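Long-range contacts in WbmS, polysaccharide deacetylase involved in O-antigen biosynthesis (Bordetella bronchiseptica, PDB 3HFT), which is a putative zinc-dependent polysaccharide deacetylase that probably removes acetyl groups from a sugar substrate during O-antigen biosynthesis in Bordetella bronchiseptica: residues A[94-99]-A[126-131]; A[219-224]-A[238-243]; A[37-42]-A[194-199]. One frame throughout, in Å; residues are numbered along the deposited sequence. Where two conformers were deposited one is given.

Contact 1: A[94-99]-A[126-131]. With EDO (1,2-ethanediol), chain F.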
loop_
_atom_site.group_PDB
_atom_site.type_symbol
_atom_site.label_atom_id
_atom_site.label_comp_id
_atom_site.label_asym_id
_atom_site.label_seq_id
_atom_site.Cartn_x
_atom_site.Cartn_y
_atom_site.Cartn_z
ATOM N N ASN A 94 1.653 -5.493 15.430
ATOM C CA ASN A 94 1.403 -4.091 15.713
ATOM C C ASN A 94 2.669 -3.270 15.789
ATOM O O ASN A 94 3.394 -3.301 16.810
ATOM C CB ASN A 94 0.675 -3.951 17.034
ATOM C CG ASN A 94 0.309 -2.513 17.336
ATOM O OD1 ASN A 94 0.276 -1.648 16.448
ATOM N ND2 ASN A 94 -0.010 -2.260 18.581
ATOM N N PHE A 95 2.944 -2.539 14.708
ATOM C CA PHE A 95 4.140 -1.722 14.629
ATOM C C PHE A 95 3.875 -0.254 14.946
ATOM O O PHE A 95 4.810 0.546 14.898
ATOM C CB PHE A 95 4.772 -1.811 13.237
ATOM C CG PHE A 95 5.072 -3.221 12.764
ATOM C CD1 PHE A 95 5.974 -4.030 13.445
ATOM C CD2 PHE A 95 4.490 -3.708 11.590
ATOM C CE1 PHE A 95 6.267 -5.324 12.994
ATOM C CE2 PHE A 95 4.797 -4.989 11.122
ATOM C CZ PHE A 95 5.679 -5.805 11.827
ATOM N N ASN A 96 2.645 0.085 15.329
ATOM C CA ASN A 96 2.290 1.467 15.661
ATOM C C ASN A 96 3.183 2.106 16.711
ATOM O O ASN A 96 3.564 3.260 16.569
ATOM C CB ASN A 96 0.813 1.590 16.098
ATOM C CG ASN A 96 -0.142 1.653 14.929
ATOM O OD1 ASN A 96 0.262 1.921 13.784
ATOM N ND2 ASN A 96 -1.434 1.417 15.206
ATOM N N PRO A 97 3.539 1.374 17.767
ATOM C CA PRO A 97 4.432 2.014 18.755
ATOM C C PRO A 97 5.753 2.531 18.172
ATOM O O PRO A 97 6.366 3.439 18.718
ATOM C CB PRO A 97 4.696 0.891 19.760
ATOM C CG PRO A 97 3.470 -0.004 19.631
ATOM C CD PRO A 97 3.145 0.013 18.178
ATOM N N LEU A 98 6.181 1.970 17.048
ATOM C CA LEU A 98 7.410 2.415 16.425
ATOM C C LEU A 98 7.218 3.797 15.807
ATOM O O LEU A 98 8.153 4.600 15.721
ATOM C CB LEU A 98 7.853 1.415 15.362
ATOM C CG LEU A 98 8.054 -0.032 15.818
ATOM C CD1 LEU A 98 8.469 -0.871 14.618
ATOM C CD2 LEU A 98 9.075 -0.140 16.933
ATOM N N LEU A 99 5.996 4.065 15.378
ATOM C CA LEU A 99 5.667 5.308 14.692
ATOM C C LEU A 99 5.230 6.388 15.681
ATOM O O LEU A 99 5.386 7.593 15.425
ATOM C CB LEU A 99 4.523 5.061 13.718
ATOM C CG LEU A 99 4.699 3.889 12.754
ATOM C CD1 LEU A 99 3.451 3.811 11.850
ATOM C CD2 LEU A 99 5.968 4.056 11.972
ATOM N N SER A 126 -0.891 -6.195 8.657
ATOM C CA SER A 126 -0.381 -5.357 9.746
ATOM C C SER A 126 -1.482 -4.541 10.384
ATOM O O SER A 126 -2.339 -4.001 9.691
ATOM C CB SER A 126 0.686 -4.393 9.244
ATOM O OG SER A 126 1.802 -5.091 8.717
ATOM N N HIS A 127 -1.452 -4.432 11.719
ATOM C CA HIS A 127 -2.357 -3.543 12.402
ATOM C C HIS A 127 -2.083 -2.147 11.868
ATOM O O HIS A 127 -0.913 -1.764 11.677
ATOM C CB HIS A 127 -2.191 -3.551 13.918
ATOM C CG HIS A 127 -3.197 -2.679 14.593
ATOM N ND1 HIS A 127 -4.552 -2.887 14.445
ATOM C CD2 HIS A 127 -3.059 -1.564 15.352
ATOM C CE1 HIS A 127 -5.208 -1.960 15.129
ATOM N NE2 HIS A 127 -4.326 -1.138 15.674
ATOM N N SER A 128 -3.160 -1.430 11.552
ATOM C CA SER A 128 -3.089 -0.086 10.941
ATOM C C SER A 128 -2.379 -0.053 9.577
ATOM O O SER A 128 -1.970 1.012 9.109
ATOM C CB SER A 128 -2.487 0.931 11.903
ATOM O OG SER A 128 -3.381 1.053 13.014
ATOM N N LEU A 129 -2.237 -1.229 8.968
ATOM C CA LEU A 129 -1.678 -1.360 7.624
ATOM C C LEU A 129 -0.296 -0.756 7.540
ATOM O O LEU A 129 0.094 -0.152 6.532
ATOM C CB LEU A 129 -2.660 -0.747 6.600
ATOM C CG LEU A 129 -4.071 -1.364 6.591
ATOM C CD1 LEU A 129 -4.934 -0.819 5.441
ATOM C CD2 LEU A 129 -4.019 -2.898 6.519
ATOM N N VAL A 130 0.465 -0.928 8.623
ATOM C CA VAL A 130 1.838 -0.475 8.639
ATOM C C VAL A 130 2.656 -1.382 7.712
ATOM O O VAL A 130 2.707 -2.608 7.885
ATOM C CB VAL A 130 2.475 -0.471 10.067
ATOM C CG1 VAL A 130 3.943 0.038 9.966
ATOM C CG2 VAL A 130 1.669 0.356 11.090
ATOM N N GLN A 131 3.318 -0.785 6.726
ATOM C CA GLN A 131 4.075 -1.550 5.733
ATOM C C GLN A 131 5.203 -0.686 5.193
ATOM O O GLN A 131 5.197 0.549 5.372
ATOM C CB GLN A 131 3.141 -2.001 4.614
ATOM C CG GLN A 131 2.412 -0.855 3.948
ATOM C CD GLN A 131 1.172 -1.299 3.197
ATOM O OE1 GLN A 131 1.267 -1.795 2.071
ATOM N NE2 GLN A 131 -0.009 -1.100 3.816
HETATM C C1 EDO F . -6.108 -2.579 10.053
HETATM O O1 EDO F . -5.730 -2.082 11.355
HETATM C C2 EDO F . -7.501 -3.198 10.176
HETATM O O2 EDO F . -7.619 -4.032 11.368
HETATM O O HOH W 1 1.369 -2.864 12.406
#
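N96 and S128 supply the direct hydrogen bond between 94-99 and 126-131: N96 ND2 donates to S128 OG over 3.0 Å, nearly straight at 166° and within the amide plane. The same amide crosses the H127 side chain at about a right angle, ND2 coming to 3.4 Å from H127 CD2. N94 lies alongside H127 and points the same way; with CG anti to the backbone N (chi1 -176°), its OD1 reaches the edge of the imidazole near CD2, the amide and ring planes almost perpendicular. That oxygen also accepts from N96 N, a capping bond at the start of helix 96-100. A water joins the two backbones, accepting from F95 N and donating to H127 O at 2.6 Å. S128 N donates to O1 of an ethanediol, probably from the crystallisation liquor, at 2.7 Å; H208 also bonds this molecule.

The apolar side of the contact is built round V130. Its CG1 packs against F95 CB at 3.8 Å, while CG2 meets L99 CD1 tip to tip at 4.0 Å. N96 OD1 also lies 3.4 Å from V130 CG2, the two side chains meeting at a slant. The F95 ring turns its edge to V130 CB and to S126 OG, which donates to V130 O in the carbonyl plane. A132 of the second subunit packs on L99 and V130.

H127 ND1 binds the zinc ion together with D46 and H92. Because N94 and N96 meet the CD2 side of its ring, while S128 OG lies over one face, these polar side chains form a second shell whose packing could restrict rotation of the metal ligand.

Contact 2: A[219-224]-A[238-243]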
loop_
_atom_site.group_PDB
_atom_site.type_symbol
_atom_site.label_atom_id
_atom_site.label_comp_id
_atom_site.label_asym_id
_atom_site.label_seq_id
_atom_site.Cartn_x
_atom_site.Cartn_y
_atom_site.Cartn_z
ATOM N N LEU A 219 -18.838 4.653 13.906
ATOM C CA LEU A 219 -17.733 4.540 14.831
ATOM C C LEU A 219 -17.992 5.281 16.134
ATOM O O LEU A 219 -17.299 5.051 17.131
ATOM C CB LEU A 219 -16.436 4.996 14.191
ATOM C CG LEU A 219 -16.008 4.102 13.022
ATOM C CD1 LEU A 219 -14.727 4.607 12.354
ATOM C CD2 LEU A 219 -15.845 2.652 13.495
ATOM N N ARG A 220 -18.999 6.154 16.157
ATOM C CA ARG A 220 -19.341 6.821 17.382
ATOM C C ARG A 220 -19.931 5.822 18.388
ATOM O O ARG A 220 -19.744 5.968 19.574
ATOM C CB ARG A 220 -20.314 7.981 17.082
ATOM C CG ARG A 220 -20.549 8.930 18.252
ATOM C CD ARG A 220 -19.246 9.518 18.810
ATOM N NE ARG A 220 -19.492 10.281 20.027
ATOM C CZ ARG A 220 -19.897 11.548 20.063
ATOM N NH1 ARG A 220 -20.091 12.244 18.951
ATOM N NH2 ARG A 220 -20.098 12.129 21.235
ATOM N N ARG A 221 -20.648 4.805 17.917
ATOM C CA ARG A 221 -21.159 3.752 18.807
ATOM C C ARG A 221 -19.967 3.041 19.447
ATOM O O ARG A 221 -19.911 2.822 20.665
ATOM C CB ARG A 221 -22.018 2.745 18.024
ATOM C CG ARG A 221 -22.606 1.587 18.853
ATOM C CD ARG A 221 -23.341 0.522 18.025
ATOM N NE ARG A 221 -24.549 1.097 17.434
ATOM C CZ ARG A 221 -25.694 1.265 18.076
ATOM N NH1 ARG A 221 -25.828 0.917 19.345
ATOM N NH2 ARG A 221 -26.713 1.825 17.433
ATOM N N TYR A 222 -18.964 2.749 18.630
ATOM C CA TYR A 222 -17.758 2.104 19.086
ATOM C C TYR A 222 -17.039 2.957 20.124
ATOM O O TYR A 222 -16.633 2.464 21.185
ATOM C CB TYR A 222 -16.877 1.822 17.877
ATOM C CG TYR A 222 -15.519 1.339 18.240
ATOM C CD1 TYR A 222 -15.304 0.003 18.569
ATOM C CD2 TYR A 222 -14.432 2.209 18.256
ATOM C CE1 TYR A 222 -14.049 -0.464 18.902
ATOM C CE2 TYR A 222 -13.172 1.756 18.618
ATOM C CZ TYR A 222 -12.986 0.413 18.925
ATOM O OH TYR A 222 -11.744 -0.059 19.291
ATOM N N GLU A 223 -16.894 4.241 19.844
ATOM C CA GLU A 223 -16.230 5.135 20.783
ATOM C C GLU A 223 -17.038 5.360 22.063
ATOM O O GLU A 223 -16.462 5.393 23.148
ATOM C CB GLU A 223 -15.906 6.471 20.117
ATOM C CG GLU A 223 -14.848 6.386 19.013
ATOM C CD GLU A 223 -13.472 5.965 19.532
ATOM O OE1 GLU A 223 -13.152 6.328 20.699
ATOM O OE2 GLU A 223 -12.712 5.275 18.773
ATOM N N ASP A 224 -18.354 5.513 21.952
ATOM C CA ASP A 224 -19.202 5.715 23.126
ATOM C C ASP A 224 -19.211 4.529 24.087
ATOM O O ASP A 224 -19.445 4.708 25.277
ATOM C CB ASP A 224 -20.660 5.980 22.732
ATOM C CG ASP A 224 -20.891 7.351 22.106
ATOM O OD1 ASP A 224 -19.982 8.191 22.136
ATOM O OD2 ASP A 224 -22.007 7.560 21.569
ATOM N N TRP A 238 -25.410 -2.669 23.777
ATOM C CA TRP A 238 -24.972 -1.707 22.767
ATOM C C TRP A 238 -25.075 -2.202 21.327
ATOM O O TRP A 238 -24.741 -1.457 20.405
ATOM C CB TRP A 238 -23.533 -1.300 23.026
ATOM C CG TRP A 238 -23.364 -0.511 24.245
ATOM C CD1 TRP A 238 -23.240 -0.968 25.511
ATOM C CD2 TRP A 238 -23.247 0.896 24.304
ATOM N NE1 TRP A 238 -23.045 0.080 26.368
ATOM C CE2 TRP A 238 -23.051 1.243 25.644
ATOM C CE3 TRP A 238 -23.275 1.906 23.333
ATOM C CZ2 TRP A 238 -22.906 2.556 26.048
ATOM C CZ3 TRP A 238 -23.137 3.196 23.726
ATOM C CH2 TRP A 238 -22.930 3.519 25.055
ATOM N N ARG A 239 -25.571 -3.414 21.117
ATOM C CA ARG A 239 -25.724 -3.907 19.731
ATOM C C ARG A 239 -26.781 -3.113 18.946
ATOM O O ARG A 239 -27.936 -2.986 19.367
ATOM C CB ARG A 239 -26.106 -5.393 19.707
ATOM C CG ARG A 239 -26.176 -5.986 18.298
ATOM C CD ARG A 239 -26.412 -7.488 18.342
ATOM N NE ARG A 239 -25.192 -8.162 18.765
ATOM C CZ ARG A 239 -25.087 -9.448 19.069
ATOM N NH1 ARG A 239 -26.126 -10.252 19.020
ATOM N NH2 ARG A 239 -23.927 -9.928 19.469
ATOM N N ASN A 240 -26.368 -2.568 17.817
ATOM C CA ASN A 240 -27.239 -1.843 16.898
ATOM C C ASN A 240 -28.313 -2.758 16.398
ATOM O O ASN A 240 -28.021 -3.860 15.995
ATOM C CB ASN A 240 -26.386 -1.328 15.740
ATOM C CG ASN A 240 -27.177 -0.761 14.592
ATOM O OD1 ASN A 240 -28.288 -0.230 14.765
ATOM N ND2 ASN A 240 -26.577 -0.829 13.401
ATOM N N THR A 241 -29.565 -2.317 16.449
ATOM C CA THR A 241 -30.687 -3.126 15.977
ATOM C C THR A 241 -31.075 -2.807 14.521
ATOM O O THR A 241 -31.895 -3.504 13.930
ATOM C CB THR A 241 -31.917 -3.055 16.936
ATOM O OG1 THR A 241 -32.276 -1.694 17.154
ATOM C CG2 THR A 241 -31.598 -3.714 18.266
ATOM N N SER A 242 -30.496 -1.760 13.945
ATOM C CA SER A 242 -30.695 -1.465 12.519
ATOM C C SER A 242 -29.664 -2.250 11.707
ATOM O O SER A 242 -29.129 -3.259 12.175
ATOM C CB SER A 242 -30.541 0.037 12.263
ATOM O OG SER A 242 -29.190 0.443 12.398
ATOM N N ALA A 243 -29.405 -1.809 10.478
ATOM C CA ALA A 243 -28.385 -2.425 9.644
ATOM C C ALA A 243 -27.007 -1.993 10.133
ATOM O O ALA A 243 -26.813 -0.828 10.534
ATOM C CB ALA A 243 -28.571 -2.002 8.205
#
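N240, which packs its CB against the guanidinium of R221, has its own amide oxygen gripped by S242: OD1 accepts from S242 N at 2.8 Å; a second bond, from S242 OG, is doubtful because the serine has two deposited conformers. The backbone donor stands well above the carbonyl plane. On the other branch of the amide, ND2 donates to A243 O at 2.9 Å.

The bond from S242 N makes this an Asx turn, set in the loop that runs from helix 219-224 towards helix 245-256. N240 CB sits over the guanidinium of R221, offset toward its rim and 3.5 Å from R221 NE, and R239 C lies over the same face; the amide and guanidinium planes are only 11° apart. R221 arrives there through an extended chain that bends at chi3 (-67°), so that NH1 reaches W238 O at 2.8 Å, a weak hydrogen bond with an angle of 129°. Its stronger polar partner is E217, which takes NE in a salt bridge.

Farther along the helix the W238 indole meets D224, CZ3 lying 3.9 Å from D224 CB and CH2 3.7 Å from D224 O. The D224 carboxylate is turned back along its own helix, where OD1 receives R220 NE in a salt bridge on the syn side.

Contact 3: A[37-42]-A[194-199]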
loop_
_atom_site.group_PDB
_atom_site.type_symbol
_atom_site.label_atom_id
_atom_site.label_comp_id
_atom_site.label_asym_id
_atom_site.label_seq_id
_atom_site.Cartn_x
_atom_site.Cartn_y
_atom_site.Cartn_z
ATOM N N GLY A 37 -13.398 -14.073 -8.852
ATOM C CA GLY A 37 -14.801 -14.143 -8.432
ATOM C C GLY A 37 -15.065 -14.751 -7.062
ATOM O O GLY A 37 -16.216 -14.879 -6.652
ATOM N N ARG A 38 -14.017 -15.108 -6.337
ATOM C CA ARG A 38 -14.176 -15.743 -5.049
ATOM C C ARG A 38 -14.141 -14.703 -3.964
ATOM O O ARG A 38 -13.674 -13.576 -4.178
ATOM C CB ARG A 38 -13.086 -16.795 -4.831
ATOM C CG ARG A 38 -13.076 -17.854 -5.919
ATOM C CD ARG A 38 -12.063 -18.920 -5.627
ATOM N NE ARG A 38 -12.602 -19.966 -4.778
ATOM C CZ ARG A 38 -11.882 -20.925 -4.180
ATOM N NH1 ARG A 38 -10.541 -20.987 -4.313
ATOM N NH2 ARG A 38 -12.516 -21.837 -3.431
ATOM N N ILE A 39 -14.635 -15.108 -2.804
ATOM C CA ILE A 39 -14.743 -14.243 -1.643
ATOM C C ILE A 39 -13.820 -14.775 -0.554
ATOM O O ILE A 39 -13.808 -15.983 -0.256
ATOM C CB ILE A 39 -16.179 -14.189 -1.131
ATOM C CG1 ILE A 39 -17.121 -13.660 -2.242
ATOM C CG2 ILE A 39 -16.234 -13.354 0.141
ATOM C CD1 ILE A 39 -18.621 -13.838 -1.957
ATOM N N PHE A 40 -13.008 -13.880 -0.016
ATOM C CA PHE A 40 -12.089 -14.204 1.080
ATOM C C PHE A 40 -12.449 -13.375 2.314
ATOM O O PHE A 40 -12.149 -12.174 2.390
ATOM C CB PHE A 40 -10.648 -13.909 0.664
ATOM C CG PHE A 40 -10.176 -14.716 -0.517
ATOM C CD1 PHE A 40 -10.571 -14.397 -1.787
ATOM C CD2 PHE A 40 -9.371 -15.829 -0.337
ATOM C CE1 PHE A 40 -10.165 -15.150 -2.877
ATOM C CE2 PHE A 40 -8.939 -16.571 -1.426
ATOM C CZ PHE A 40 -9.353 -16.232 -2.694
ATOM N N LEU A 41 -13.166 -13.988 3.258
ATOM C CA LEU A 41 -13.526 -13.302 4.494
ATOM C C LEU A 41 -12.309 -13.330 5.399
ATOM O O LEU A 41 -11.706 -14.410 5.638
ATOM C CB LEU A 41 -14.705 -13.996 5.180
ATOM C CG LEU A 41 -16.051 -14.015 4.444
ATOM C CD1 LEU A 41 -17.073 -14.898 5.202
ATOM C CD2 LEU A 41 -16.571 -12.611 4.265
ATOM N N THR A 42 -11.915 -12.160 5.873
ATOM C CA THR A 42 -10.766 -12.032 6.744
ATOM C C THR A 42 -11.180 -11.266 8.005
ATOM O O THR A 42 -12.015 -10.361 7.953
ATOM C CB THR A 42 -9.546 -11.363 6.037
ATOM O OG1 THR A 42 -9.808 -9.977 5.803
ATOM C CG2 THR A 42 -9.183 -12.087 4.712
ATOM N N ASP A 194 -24.662 -7.308 -3.489
ATOM C CA ASP A 194 -23.268 -7.213 -3.142
ATOM C C ASP A 194 -22.602 -6.192 -4.048
ATOM O O ASP A 194 -21.936 -6.541 -5.033
ATOM C CB ASP A 194 -22.632 -8.593 -3.289
ATOM C CG ASP A 194 -23.154 -9.600 -2.252
ATOM O OD1 ASP A 194 -23.586 -9.186 -1.145
ATOM O OD2 ASP A 194 -23.104 -10.819 -2.534
ATOM N N TYR A 195 -22.766 -4.923 -3.687
ATOM C CA TYR A 195 -22.286 -3.798 -4.509
ATOM C C TYR A 195 -20.784 -3.809 -4.799
ATOM O O TYR A 195 -20.326 -3.299 -5.821
ATOM C CB TYR A 195 -22.693 -2.471 -3.862
ATOM C CG TYR A 195 -22.266 -2.253 -2.417
ATOM C CD1 TYR A 195 -20.972 -1.889 -2.103
ATOM C CD2 TYR A 195 -23.191 -2.307 -1.381
ATOM C CE1 TYR A 195 -20.574 -1.671 -0.785
ATOM C CE2 TYR A 195 -22.815 -2.076 -0.070
ATOM C CZ TYR A 195 -21.482 -1.746 0.222
ATOM O OH TYR A 195 -21.081 -1.509 1.524
ATOM N N TRP A 196 -20.032 -4.409 -3.892
ATOM C CA TRP A 196 -18.582 -4.452 -3.951
ATOM C C TRP A 196 -18.027 -5.592 -4.800
ATOM O O TRP A 196 -16.819 -5.605 -5.117
ATOM C CB TRP A 196 -18.052 -4.605 -2.499
ATOM C CG TRP A 196 -18.820 -5.626 -1.750
ATOM C CD1 TRP A 196 -19.888 -5.406 -0.952
ATOM C CD2 TRP A 196 -18.635 -7.045 -1.796
ATOM N NE1 TRP A 196 -20.394 -6.605 -0.493
ATOM C CE2 TRP A 196 -19.618 -7.624 -0.976
ATOM C CE3 TRP A 196 -17.726 -7.877 -2.446
ATOM C CZ2 TRP A 196 -19.760 -9.010 -0.833
ATOM C CZ3 TRP A 196 -17.854 -9.242 -2.290
ATOM C CH2 TRP A 196 -18.851 -9.796 -1.475
ATOM N N TYR A 197 -18.894 -6.544 -5.171
ATOM C CA TYR A 197 -18.483 -7.801 -5.781
ATOM C C TYR A 197 -17.919 -7.666 -7.184
ATOM O O TYR A 197 -18.530 -7.051 -8.055
ATOM C CB TYR A 197 -19.662 -8.805 -5.791
ATOM C CG TYR A 197 -19.275 -10.164 -6.333
ATOM C CD1 TYR A 197 -18.386 -10.990 -5.639
ATOM C CD2 TYR A 197 -19.772 -10.614 -7.551
ATOM C CE1 TYR A 197 -18.011 -12.260 -6.152
ATOM C CE2 TYR A 197 -19.412 -11.872 -8.069
ATOM C CZ TYR A 197 -18.528 -12.679 -7.367
ATOM O OH TYR A 197 -18.180 -13.900 -7.904
ATOM N N GLN A 198 -16.768 -8.291 -7.397
ATOM C CA GLN A 198 -16.124 -8.378 -8.677
ATOM C C GLN A 198 -16.139 -9.845 -9.164
ATOM O O GLN A 198 -15.386 -10.701 -8.649
ATOM C CB GLN A 198 -14.673 -7.892 -8.562
ATOM C CG GLN A 198 -14.528 -6.541 -7.849
ATOM C CD GLN A 198 -13.151 -5.948 -7.971
ATOM O OE1 GLN A 198 -12.204 -6.612 -8.432
ATOM N NE2 GLN A 198 -13.027 -4.669 -7.580
ATOM N N PRO A 199 -16.992 -10.158 -10.142
ATOM C CA PRO A 199 -16.974 -11.540 -10.642
ATOM C C PRO A 199 -15.676 -11.835 -11.334
ATOM O O PRO A 199 -15.307 -13.005 -11.513
ATOM C CB PRO A 199 -18.112 -11.562 -11.654
ATOM C CG PRO A 199 -18.450 -10.185 -11.928
ATOM C CD PRO A 199 -17.971 -9.323 -10.851
#
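The W196 indole presents its edge to I39, whose CD1 lies near the ring plane at 4.1 Å from CH2, the two side chains crossing at about a right angle. One face of the indole carries D194 CB and Y197 CB, both offset toward the rim, and Y195 CE1 comes in at the edge. For the Y197 ring the in-plane neighbours are G37 O and W196 CZ3, while I39 CG1 approaches obliquely, 4.2 Å from CE1. I39 therefore bridges the two aromatic side chains from the start of strand 39-44.

The phenol carries the hydrogen bond: a chi1 of -176° swings the Y197 ring away from its own backbone N and carries OH to G37 O, donating over a short 2.5 Å onto a carbonyl lone pair. Beside it, G37 CA makes a CH...O contact with Q198 O at 3.5 Å, close to linear at 165°, and P199 O lies 3.3 Å from G37 CA. Residues 194-197 form a type I beta turn closed by Y197 N donating to D194 O.

Around the contact, helix 245-256 brings N256 against I39 and L252 against W196. The contact thus fastens the loop ahead of strand 203-207 to the entry of its neighbour, strand 39-44, in the central parallel sheet. The bond gives the carbonyl of the buried G37 a side-chain partner and, with I39 alongside, could limit the swing of the phenol.

In the fold
From the N terminus, the chain enters strand 39-44 through 37-42, and contact 3 closes a long loop when 194-199 returns beside it just before strand 203-207. Contact 1 is nested wholly inside that loop: 94-99 and 126-131 meet after a 26-residue excursion, joining the start of helix 96-100 to the loop ahead of helix 133-141 at the zinc site. Contact 2 follows in series, closing a short, irregular loop between helix 219-224 and the approach to helix 245-256. Contacts 1 and 3 lie on opposite sides of the chain's centre. All three centres are about 25 or 26 Å apart, and none of the contacts touches another.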